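Local coordinates for dermonecrotic toxin (Pasteurella multocida, PDB 2EBF), which acts as a mitogenic dermonecrotic toxin that induces bone resorption, and is seen here as its C-terminal region with a thiol protease-like catalytic triad, at residues Leu94-Met99 with Gln140-Pro145; Ser149-Phe154 with Thr317-Arg322; Leu156-Asn161 with Ser168-Asp173. One frame throughout, in Å; residues are numbered along the deposited sequence.

Contact 1. Residues Leu94-Met99 with Gln140-Pro145; sequences LMHELM and QILQIP. With GLC (alpha-D-glucopyranose), chain C; GLC (alpha-D-glucopyranose), chain B.
L142 meets H96 and M99 through a single methyl group. CD2 of L142 lies 4.1 Å from CD2 of H96, at the edge of the imidazole and near its plane. The same methyl is 4.1 Å from SD of M99, so it caps the notch where ring and thioether lie side by side. The L142 side chain crosses both partners at about a right angle. M99 reaches this point with an extended chain: CG stands beside the backbone N, and chi2 is trans (-180°). This part is buried, with only carbon and sulfur atoms meeting. The polar ends of H96 lie elsewhere. NE2 is hydrogen-bonded to Y130 OH, and ND1 makes a weak bond to Q92 O, which together limit the turning of the ring.

Helix 88-108 carries H96 and M99 and belongs to the membrane localization domain, a group of helices at the start of this region. Helix 135-143 packs on it near its own C-terminal end. The neighbouring helix 115-129 also covers M99, through L129.

In contrast to this buried inner side, the outer side of L142 faces sugar. Two alpha-glucoses joined C1 to C1 through one oxygen, as in trehalose, lie there. CB of L142 is 3.7 Å from O6 of the chain C glucose, and O of L142 is 3.5 Å from C1 of the chain B glucose. Q143 is partly exposed; its CG is 3.6 Å from O2 of the chain B glucose, and its OE1 bonds to K139 NZ. K147 NZ adds a hydrogen bond to the sugar.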
loop_
_atom_site.group_PDB
_atom_site.type_symbol
_atom_site.label_atom_id
_atom_site.label_comp_id
_atom_site.label_asym_id
_atom_site.label_seq_id
_atom_site.Cartn_x
_atom_site.Cartn_y
_atom_site.Cartn_z
ATOM N N LEU A 94 11.606 1.516 -16.096
ATOM C CA LEU A 94 12.574 0.986 -17.058
ATOM C C LEU A 94 14.025 1.299 -16.695
ATOM O O LEU A 94 14.920 0.464 -16.885
ATOM C CB LEU A 94 12.266 1.525 -18.454
ATOM C CG LEU A 94 10.981 0.988 -19.089
ATOM C CD1 LEU A 94 10.548 1.885 -20.248
ATOM C CD2 LEU A 94 11.134 -0.470 -19.546
ATOM N N MET A 95 14.254 2.512 -16.204
ATOM C CA MET A 95 15.590 2.909 -15.732
ATOM C C MET A 95 16.095 2.025 -14.606
ATOM O O MET A 95 17.234 1.564 -14.647
ATOM C CB MET A 95 15.594 4.375 -15.330
ATOM C CG MET A 95 15.533 5.271 -16.547
ATOM S SD MET A 95 15.014 6.947 -16.204
ATOM C CE MET A 95 16.528 7.647 -15.533
ATOM N N HIS A 96 15.242 1.756 -13.624
ATOM C CA HIS A 96 15.610 0.823 -12.550
ATOM C C HIS A 96 15.894 -0.590 -13.094
ATOM O O HIS A 96 16.836 -1.239 -12.655
ATOM C CB HIS A 96 14.531 0.766 -11.462
ATOM C CG HIS A 96 14.522 1.948 -10.531
ATOM N ND1 HIS A 96 13.512 2.884 -10.531
ATOM C CD2 HIS A 96 15.373 2.318 -9.539
ATOM C CE1 HIS A 96 13.742 3.785 -9.587
ATOM N NE2 HIS A 96 14.870 3.469 -8.978
ATOM N N GLU A 97 15.086 -1.050 -14.054
ATOM C CA GLU A 97 15.307 -2.333 -14.721
ATOM C C GLU A 97 16.675 -2.385 -15.408
ATOM O O GLU A 97 17.394 -3.394 -15.288
ATOM C CB GLU A 97 14.181 -2.632 -15.723
ATOM C CG GLU A 97 12.815 -2.919 -15.067
ATOM C CD GLU A 97 11.668 -3.050 -16.073
ATOM O OE1 GLU A 97 11.910 -2.946 -17.282
ATOM O OE2 GLU A 97 10.514 -3.257 -15.651
ATOM N N LEU A 98 17.045 -1.304 -16.095
ATOM C CA LEU A 98 18.356 -1.225 -16.751
ATOM C C LEU A 98 19.486 -1.294 -15.737
ATOM O O LEU A 98 20.508 -1.946 -15.979
ATOM C CB LEU A 98 18.502 0.072 -17.549
ATOM C CG LEU A 98 19.263 0.018 -18.893
ATOM C CD1 LEU A 98 19.769 1.380 -19.345
ATOM C CD2 LEU A 98 20.350 -1.070 -19.022
ATOM N N MET A 99 19.312 -0.603 -14.615
ATOM C CA MET A 99 20.291 -0.679 -13.535
ATOM C C MET A 99 20.511 -2.142 -13.136
ATOM O O MET A 99 21.651 -2.582 -13.039
ATOM C CB MET A 99 19.847 0.135 -12.321
ATOM C CG MET A 99 19.867 1.656 -12.487
ATOM S SD MET A 99 19.312 2.364 -10.919
ATOM C CE MET A 99 19.067 4.058 -11.395
ATOM N N GLN A 140 18.823 3.928 0.596
ATOM C CA GLN A 140 17.918 2.954 1.195
ATOM C C GLN A 140 17.285 2.110 0.086
ATOM O O GLN A 140 17.251 0.871 0.159
ATOM C CB GLN A 140 16.844 3.659 2.030
ATOM C CG GLN A 140 17.340 4.143 3.408
ATOM C CD GLN A 140 18.189 3.087 4.100
ATOM O OE1 GLN A 140 19.380 3.286 4.346
ATOM N NE2 GLN A 140 17.588 1.949 4.381
ATOM N N ILE A 141 16.836 2.796 -0.952
ATOM C CA ILE A 141 16.114 2.157 -2.053
ATOM C C ILE A 141 17.014 1.280 -2.932
ATOM O O ILE A 141 16.662 0.133 -3.238
ATOM C CB ILE A 141 15.380 3.192 -2.907
ATOM C CG1 ILE A 141 14.227 3.825 -2.109
ATOM C CG2 ILE A 141 14.851 2.528 -4.194
ATOM C CD1 ILE A 141 13.455 4.896 -2.894
ATOM N N LEU A 142 18.165 1.811 -3.336
ATOM C CA LEU A 142 19.106 1.049 -4.161
ATOM C C LEU A 142 19.896 -0.061 -3.435
ATOM O O LEU A 142 20.592 -0.850 -4.079
ATOM C CB LEU A 142 20.040 1.990 -4.935
ATOM C CG LEU A 142 19.388 2.937 -5.954
ATOM C CD1 LEU A 142 20.462 3.715 -6.723
ATOM C CD2 LEU A 142 18.481 2.192 -6.920
ATOM N N GLN A 143 19.785 -0.136 -2.113
ATOM C CA GLN A 143 20.354 -1.266 -1.366
ATOM C C GLN A 143 19.459 -2.517 -1.466
ATOM O O GLN A 143 19.939 -3.644 -1.272
ATOM C CB GLN A 143 20.644 -0.890 0.099
ATOM C CG GLN A 143 21.987 -0.160 0.259
ATOM C CD GLN A 143 22.304 0.343 1.664
ATOM O OE1 GLN A 143 23.461 0.679 1.937
ATOM N NE2 GLN A 143 21.299 0.411 2.554
ATOM N N ILE A 144 18.172 -2.328 -1.758
ATOM C CA ILE A 144 17.263 -3.464 -1.971
ATOM C C ILE A 144 17.696 -4.238 -3.234
ATOM O O ILE A 144 17.831 -3.646 -4.298
ATOM C CB ILE A 144 15.775 -3.013 -2.097
ATOM C CG1 ILE A 144 15.373 -2.154 -0.893
ATOM C CG2 ILE A 144 14.835 -4.231 -2.233
ATOM C CD1 ILE A 144 14.070 -1.378 -1.077
ATOM N N PRO A 145 17.917 -5.565 -3.114
ATOM C CA PRO A 145 18.336 -6.373 -4.266
ATOM C C PRO A 145 17.276 -6.350 -5.368
ATOM O O PRO A 145 16.126 -6.050 -5.083
ATOM C CB PRO A 145 18.458 -7.790 -3.678
ATOM C CG PRO A 145 18.636 -7.566 -2.186
ATOM C CD PRO A 145 17.783 -6.378 -1.889
HETATM C C1 GLC C . 24.866 0.124 -4.819
HETATM C C2 GLC C . 26.250 0.772 -4.857
HETATM C C3 GLC C . 26.662 1.263 -3.467
HETATM C C4 GLC C . 25.579 2.146 -2.832
HETATM C C5 GLC C . 24.185 1.500 -2.923
HETATM C C6 GLC C . 23.082 2.483 -2.546
HETATM O O2 GLC C . 27.197 -0.201 -5.308
HETATM O O3 GLC C . 27.900 1.983 -3.553
HETATM O O4 GLC C . 25.912 2.411 -1.461
HETATM O O5 GLC C . 23.906 1.029 -4.253
HETATM O O6 GLC C . 23.052 3.550 -3.510
HETATM C C1 GLC B . 23.883 -2.010 -4.223
HETATM C C2 GLC B . 23.988 -3.060 -3.118
HETATM C C3 GLC B . 25.298 -3.841 -3.281
HETATM C C4 GLC B . 25.390 -4.465 -4.673
HETATM C C5 GLC B . 25.150 -3.415 -5.764
HETATM C C6 GLC B . 24.986 -4.074 -7.128
HETATM O O1 GLC B . 24.953 -1.079 -4.049
HETATM O O2 GLC B . 23.928 -2.421 -1.836
HETATM O O3 GLC B . 25.437 -4.867 -2.297
HETATM O O4 GLC B . 26.684 -5.075 -4.837
HETATM O O5 GLC B . 23.959 -2.655 -5.508
HETATM O O6 GLC B . 23.828 -4.917 -7.090
#

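Contact 2. Residues Ser149-Phe154 with Thr317-Arg322; sequences SGAARF and TLVSDR
The peptide group joining G150 and A151 has V319 over one face. CG1 of V319 stands above this group, 3.5 Å from N of A151. The N-H of A151 does not point at this methyl. It points to OG of S149, at 3.3 Å and nearly straight (169°). Beyond the peptide, the same CG1 reaches CB of A151 at 3.8 Å and OG of S149 at 3.7 Å. One methyl thus covers the polar link as well as the methyl of A151. V319 places it there with CG1 anti to the backbone N (chi1 165°).

The bond from A151 N to S149 OG makes an ST turn, just where helix 151-164 starts. G150 is the N-cap residue, with a positive phi of 109°. Its O takes the bond from F154 N in the first helical turn. G150 has no side chain, and its CA comes to 5.6 Å from CA of S320. Helix 312-333, part of the C2 domain, can therefore come close to this helix start.

S149 OG is also hydrogen-bonded to N146 O, so this buried hydroxyl has a partner on the preceding loop as well. One turn along, F154 carries the packing onto L323 and E327 of helix 312-333. L174 of helix 171-180 also touches F154.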
loop_
_atom_site.group_PDB
_atom_site.type_symbol
_atom_site.label_atom_id
_atom_site.label_comp_id
_atom_site.label_asym_id
_atom_site.label_seq_id
_atom_site.Cartn_x
_atom_site.Cartn_y
_atom_site.Cartn_z
ATOM N N SER A 149 12.839 -5.312 -9.856
ATOM C CA SER A 149 11.712 -6.150 -9.398
ATOM C C SER A 149 10.381 -5.404 -9.294
ATOM O O SER A 149 9.323 -6.027 -9.179
ATOM C CB SER A 149 12.030 -6.757 -8.035
ATOM O OG SER A 149 12.043 -5.725 -7.062
ATOM N N GLY A 150 10.428 -4.077 -9.319
ATOM C CA GLY A 150 9.245 -3.275 -9.029
ATOM C C GLY A 150 9.321 -2.551 -7.703
ATOM O O GLY A 150 8.652 -1.535 -7.511
ATOM N N ALA A 151 10.127 -3.058 -6.778
ATOM C CA ALA A 151 10.272 -2.406 -5.460
ATOM C C ALA A 151 10.820 -0.979 -5.573
ATOM O O ALA A 151 10.207 -0.025 -5.080
ATOM C CB ALA A 151 11.137 -3.256 -4.531
ATOM N N ALA A 152 11.969 -0.826 -6.230
ATOM C CA ALA A 152 12.557 0.506 -6.407
ATOM C C ALA A 152 11.618 1.464 -7.138
ATOM O O ALA A 152 11.497 2.635 -6.771
ATOM C CB ALA A 152 13.900 0.416 -7.124
ATOM N N ARG A 153 10.962 0.970 -8.184
ATOM C CA ARG A 153 10.010 1.780 -8.927
ATOM C C ARG A 153 8.889 2.296 -8.030
ATOM O O ARG A 153 8.554 3.477 -8.059
ATOM C CB ARG A 153 9.407 0.960 -10.062
ATOM C CG ARG A 153 8.414 1.748 -10.907
ATOM C CD ARG A 153 7.764 0.855 -11.965
ATOM N NE ARG A 153 6.821 1.637 -12.768
ATOM C CZ ARG A 153 6.010 1.124 -13.691
ATOM N NH1 ARG A 153 6.017 -0.177 -13.934
ATOM N NH2 ARG A 153 5.186 1.913 -14.365
ATOM N N PHE A 154 8.311 1.394 -7.240
ATOM C CA PHE A 154 7.225 1.730 -6.339
ATOM C C PHE A 154 7.704 2.709 -5.271
ATOM O O PHE A 154 7.042 3.704 -4.980
ATOM C CB PHE A 154 6.684 0.459 -5.668
ATOM C CG PHE A 154 5.689 0.731 -4.578
ATOM C CD1 PHE A 154 4.326 0.725 -4.848
ATOM C CD2 PHE A 154 6.116 1.016 -3.281
ATOM C CE1 PHE A 154 3.403 0.990 -3.841
ATOM C CE2 PHE A 154 5.198 1.284 -2.265
ATOM C CZ PHE A 154 3.850 1.274 -2.544
ATOM N N THR A 317 5.574 -9.814 -9.717
ATOM C CA THR A 317 4.173 -9.556 -9.399
ATOM C C THR A 317 3.931 -9.543 -7.891
ATOM O O THR A 317 3.196 -8.698 -7.377
ATOM C CB THR A 317 3.284 -10.606 -10.055
ATOM O OG1 THR A 317 3.379 -10.450 -11.473
ATOM C CG2 THR A 317 1.820 -10.461 -9.600
ATOM N N LEU A 318 4.553 -10.492 -7.199
ATOM C CA LEU A 318 4.451 -10.606 -5.759
ATOM C C LEU A 318 5.041 -9.368 -5.080
ATOM O O LEU A 318 4.450 -8.825 -4.155
ATOM C CB LEU A 318 5.197 -11.856 -5.316
ATOM C CG LEU A 318 4.726 -12.685 -4.121
ATOM C CD1 LEU A 318 3.226 -13.003 -4.166
ATOM C CD2 LEU A 318 5.550 -13.965 -4.091
ATOM N N VAL A 319 6.200 -8.922 -5.555
ATOM C CA VAL A 319 6.845 -7.716 -5.019
ATOM C C VAL A 319 5.941 -6.483 -5.097
ATOM O O VAL A 319 5.762 -5.770 -4.105
ATOM C CB VAL A 319 8.192 -7.423 -5.739
ATOM C CG1 VAL A 319 8.669 -6.000 -5.453
ATOM C CG2 VAL A 319 9.244 -8.433 -5.330
ATOM N N SER A 320 5.386 -6.227 -6.279
ATOM C CA SER A 320 4.584 -5.034 -6.489
ATOM C C SER A 320 3.187 -5.124 -5.869
ATOM O O SER A 320 2.670 -4.129 -5.371
ATOM C CB SER A 320 4.515 -4.675 -7.975
ATOM O OG SER A 320 3.890 -5.693 -8.705
ATOM N N ASP A 321 2.587 -6.315 -5.876
ATOM C CA ASP A 321 1.320 -6.520 -5.163
ATOM C C ASP A 321 1.458 -6.307 -3.660
ATOM O O ASP A 321 0.604 -5.680 -3.045
ATOM C CB ASP A 321 0.746 -7.914 -5.437
ATOM C CG ASP A 321 0.161 -8.039 -6.834
ATOM O OD1 ASP A 321 0.141 -7.028 -7.565
ATOM O OD2 ASP A 321 -0.286 -9.147 -7.208
ATOM N N ARG A 322 2.520 -6.848 -3.072
ATOM C CA ARG A 322 2.733 -6.733 -1.627
ATOM C C ARG A 322 2.934 -5.274 -1.222
ATOM O O ARG A 322 2.401 -4.827 -0.212
ATOM C CB ARG A 322 3.927 -7.562 -1.164
ATOM C CG ARG A 322 3.801 -9.045 -1.458
ATOM C CD ARG A 322 3.623 -9.894 -0.240
ATOM N NE ARG A 322 4.890 -10.378 0.285
ATOM C CZ ARG A 322 5.273 -11.653 0.376
ATOM N NH1 ARG A 322 4.508 -12.661 -0.036
ATOM N NH2 ARG A 322 6.462 -11.915 0.889
#

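Contact 3. Residues Leu156-Asn161 with Ser168-Asp173; sequences LRTAMN and SESTAD
T171 sets its side chain directly against the backbone of A159. OG1 of T171 lies 3.4 Å from CA of A159. It is equally near N of A159, but the angle is too poor for a hydrogen bond. CG2 of T171 packs on CB of A159 at 4.0 Å. T158 adds its methyl on the flank. CG2 of T158 is 3.5 Å from OG1 of T171 and 3.5 Å from OG of S170, so it touches two hydroxyl oxygens. The T158 and T171 side chains lie alongside each other, pointing opposite ways. Both have the methyl anti to the backbone N and the hydroxyl beside it (chi1 -54° and -57°).

These are consecutive helices, 151-164 and 171-180, joined by a short connection. The start of the second helix packs on the side of the first. The small A159 lets the backbones come close: CA of A159 and CA of T171 are 5.7 Å apart. S170 holds the N-cap position, but its hydroxyl does not cap the helix.

The next shell holds the two threonine hydroxyls. OG1 of T171 is hydrogen-bonded to OE1 of E162, on the first helix. The same carboxylate oxygen takes the N-H of S170, so E162 grips the start of the second helix twice. OG1 of T158 turns back to F154 O, within its own helix. Further out, L137 of helix 135-143 touches both A159 and T171. M330 of helix 312-333 packs on S170 and D173.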
loop_
_atom_site.group_PDB
_atom_site.type_symbol
_atom_site.label_atom_id
_atom_site.label_comp_id
_atom_site.label_asym_id
_atom_site.label_seq_id
_atom_site.Cartn_x
_atom_site.Cartn_y
_atom_site.Cartn_z
ATOM N N LEU A 156 10.364 4.785 -5.260
ATOM C CA LEU A 156 10.696 6.130 -5.776
ATOM C C LEU A 156 9.435 6.913 -6.155
ATOM O O LEU A 156 9.354 8.111 -5.926
ATOM C CB LEU A 156 11.682 6.081 -6.951
ATOM C CG LEU A 156 12.111 7.449 -7.496
ATOM C CD1 LEU A 156 12.866 8.255 -6.429
ATOM C CD2 LEU A 156 13.000 7.237 -8.679
ATOM N N ARG A 157 8.451 6.224 -6.721
ATOM C CA ARG A 157 7.169 6.826 -7.029
ATOM C C ARG A 157 6.529 7.391 -5.781
ATOM O O ARG A 157 6.088 8.539 -5.775
ATOM C CB ARG A 157 6.237 5.790 -7.673
ATOM C CG ARG A 157 4.797 6.225 -7.778
ATOM C CD ARG A 157 3.892 5.007 -7.937
ATOM N NE ARG A 157 4.281 4.199 -9.086
ATOM C CZ ARG A 157 4.092 2.885 -9.188
ATOM N NH1 ARG A 157 3.521 2.204 -8.199
ATOM N NH2 ARG A 157 4.486 2.248 -10.280
ATOM N N THR A 158 6.510 6.589 -4.718
ATOM C CA THR A 158 5.933 6.978 -3.433
ATOM C C THR A 158 6.697 8.166 -2.822
ATOM O O THR A 158 6.091 9.134 -2.321
ATOM C CB THR A 158 5.908 5.758 -2.459
ATOM O OG1 THR A 158 5.229 4.655 -3.088
ATOM C CG2 THR A 158 5.222 6.101 -1.132
ATOM N N ALA A 159 8.028 8.087 -2.873
ATOM C CA ALA A 159 8.889 9.136 -2.325
ATOM C C ALA A 159 8.629 10.473 -3.025
ATOM O O ALA A 159 8.513 11.498 -2.366
ATOM C CB ALA A 159 10.356 8.754 -2.466
ATOM N N MET A 160 8.516 10.450 -4.351
ATOM C CA MET A 160 8.312 11.678 -5.121
ATOM C C MET A 160 6.946 12.274 -4.833
ATOM O O MET A 160 6.819 13.489 -4.679
ATOM C CB MET A 160 8.494 11.434 -6.622
ATOM C CG MET A 160 9.957 11.206 -7.031
ATOM S SD MET A 160 10.227 11.113 -8.807
ATOM C CE MET A 160 9.231 9.689 -9.254
ATOM N N ASN A 161 5.928 11.421 -4.744
ATOM C CA ASN A 161 4.591 11.882 -4.352
ATOM C C ASN A 161 4.574 12.460 -2.935
ATOM O O ASN A 161 3.906 13.465 -2.676
ATOM C CB ASN A 161 3.578 10.757 -4.500
ATOM C CG ASN A 161 3.180 10.541 -5.939
ATOM O OD1 ASN A 161 3.335 11.436 -6.761
ATOM N ND2 ASN A 161 2.658 9.364 -6.251
ATOM N N SER A 168 0.561 10.756 1.806
ATOM C CA SER A 168 0.890 10.916 3.216
ATOM C C SER A 168 2.233 10.284 3.496
ATOM O O SER A 168 2.741 9.533 2.669
ATOM C CB SER A 168 -0.181 10.242 4.079
ATOM O OG SER A 168 -0.299 8.878 3.696
ATOM N N GLU A 169 2.820 10.602 4.656
ATOM C CA GLU A 169 4.103 10.043 5.064
ATOM C C GLU A 169 4.011 8.519 5.123
ATOM O O GLU A 169 3.261 7.966 5.931
ATOM C CB GLU A 169 4.541 10.651 6.421
ATOM C CG GLU A 169 5.563 9.848 7.216
ATOM C CD GLU A 169 5.930 10.496 8.559
ATOM O OE1 GLU A 169 5.498 11.643 8.815
ATOM O OE2 GLU A 169 6.641 9.858 9.372
ATOM N N SER A 170 4.741 7.847 4.234
ATOM C CA SER A 170 4.643 6.392 4.118
ATOM C C SER A 170 5.925 5.744 3.611
ATOM O O SER A 170 6.121 4.562 3.797
ATOM C CB SER A 170 3.471 6.001 3.212
ATOM O OG SER A 170 3.589 6.612 1.941
ATOM N N THR A 171 6.792 6.520 2.964
ATOM C CA THR A 171 7.963 5.943 2.285
ATOM C C THR A 171 8.904 5.200 3.229
ATOM O O THR A 171 9.317 4.071 2.946
ATOM C CB THR A 171 8.733 7.016 1.465
ATOM O OG1 THR A 171 7.841 7.623 0.522
ATOM C CG2 THR A 171 9.904 6.407 0.700
ATOM N N ALA A 172 9.262 5.825 4.347
ATOM C CA ALA A 172 10.205 5.198 5.261
ATOM C C ALA A 172 9.695 3.826 5.722
ATOM O O ALA A 172 10.427 2.828 5.707
ATOM C CB ALA A 172 10.473 6.115 6.477
ATOM N N ASP A 173 8.435 3.783 6.138
ATOM C CA ASP A 173 7.856 2.543 6.641
ATOM C C ASP A 173 7.664 1.504 5.525
ATOM O O ASP A 173 7.784 0.312 5.776
ATOM C CB ASP A 173 6.544 2.819 7.371
ATOM C CG ASP A 173 6.754 3.439 8.736
ATOM O OD1 ASP A 173 7.764 3.121 9.412
ATOM O OD2 ASP A 173 5.904 4.252 9.134
#

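All three contacts are buried, and helix 151-164 runs past them. It supplies one side of contact 2 at its start and one side of contact 3 further along. It also touches contact 1, where A152 and L156 pack on the H96 ring. Their chemistry differs with place. Contact 1 is leucine against imidazole and thioether, and its far side is a sugar pocket. Contact 2 sets a valine methyl on a helix start and joins parts far apart in sequence. Contact 3 joins neighbouring helices through small residues and hydroxyls, with E162 holding T171 and the backbone of S170. Contacts 2 and 3 lie nearer the chain centre than contact 1.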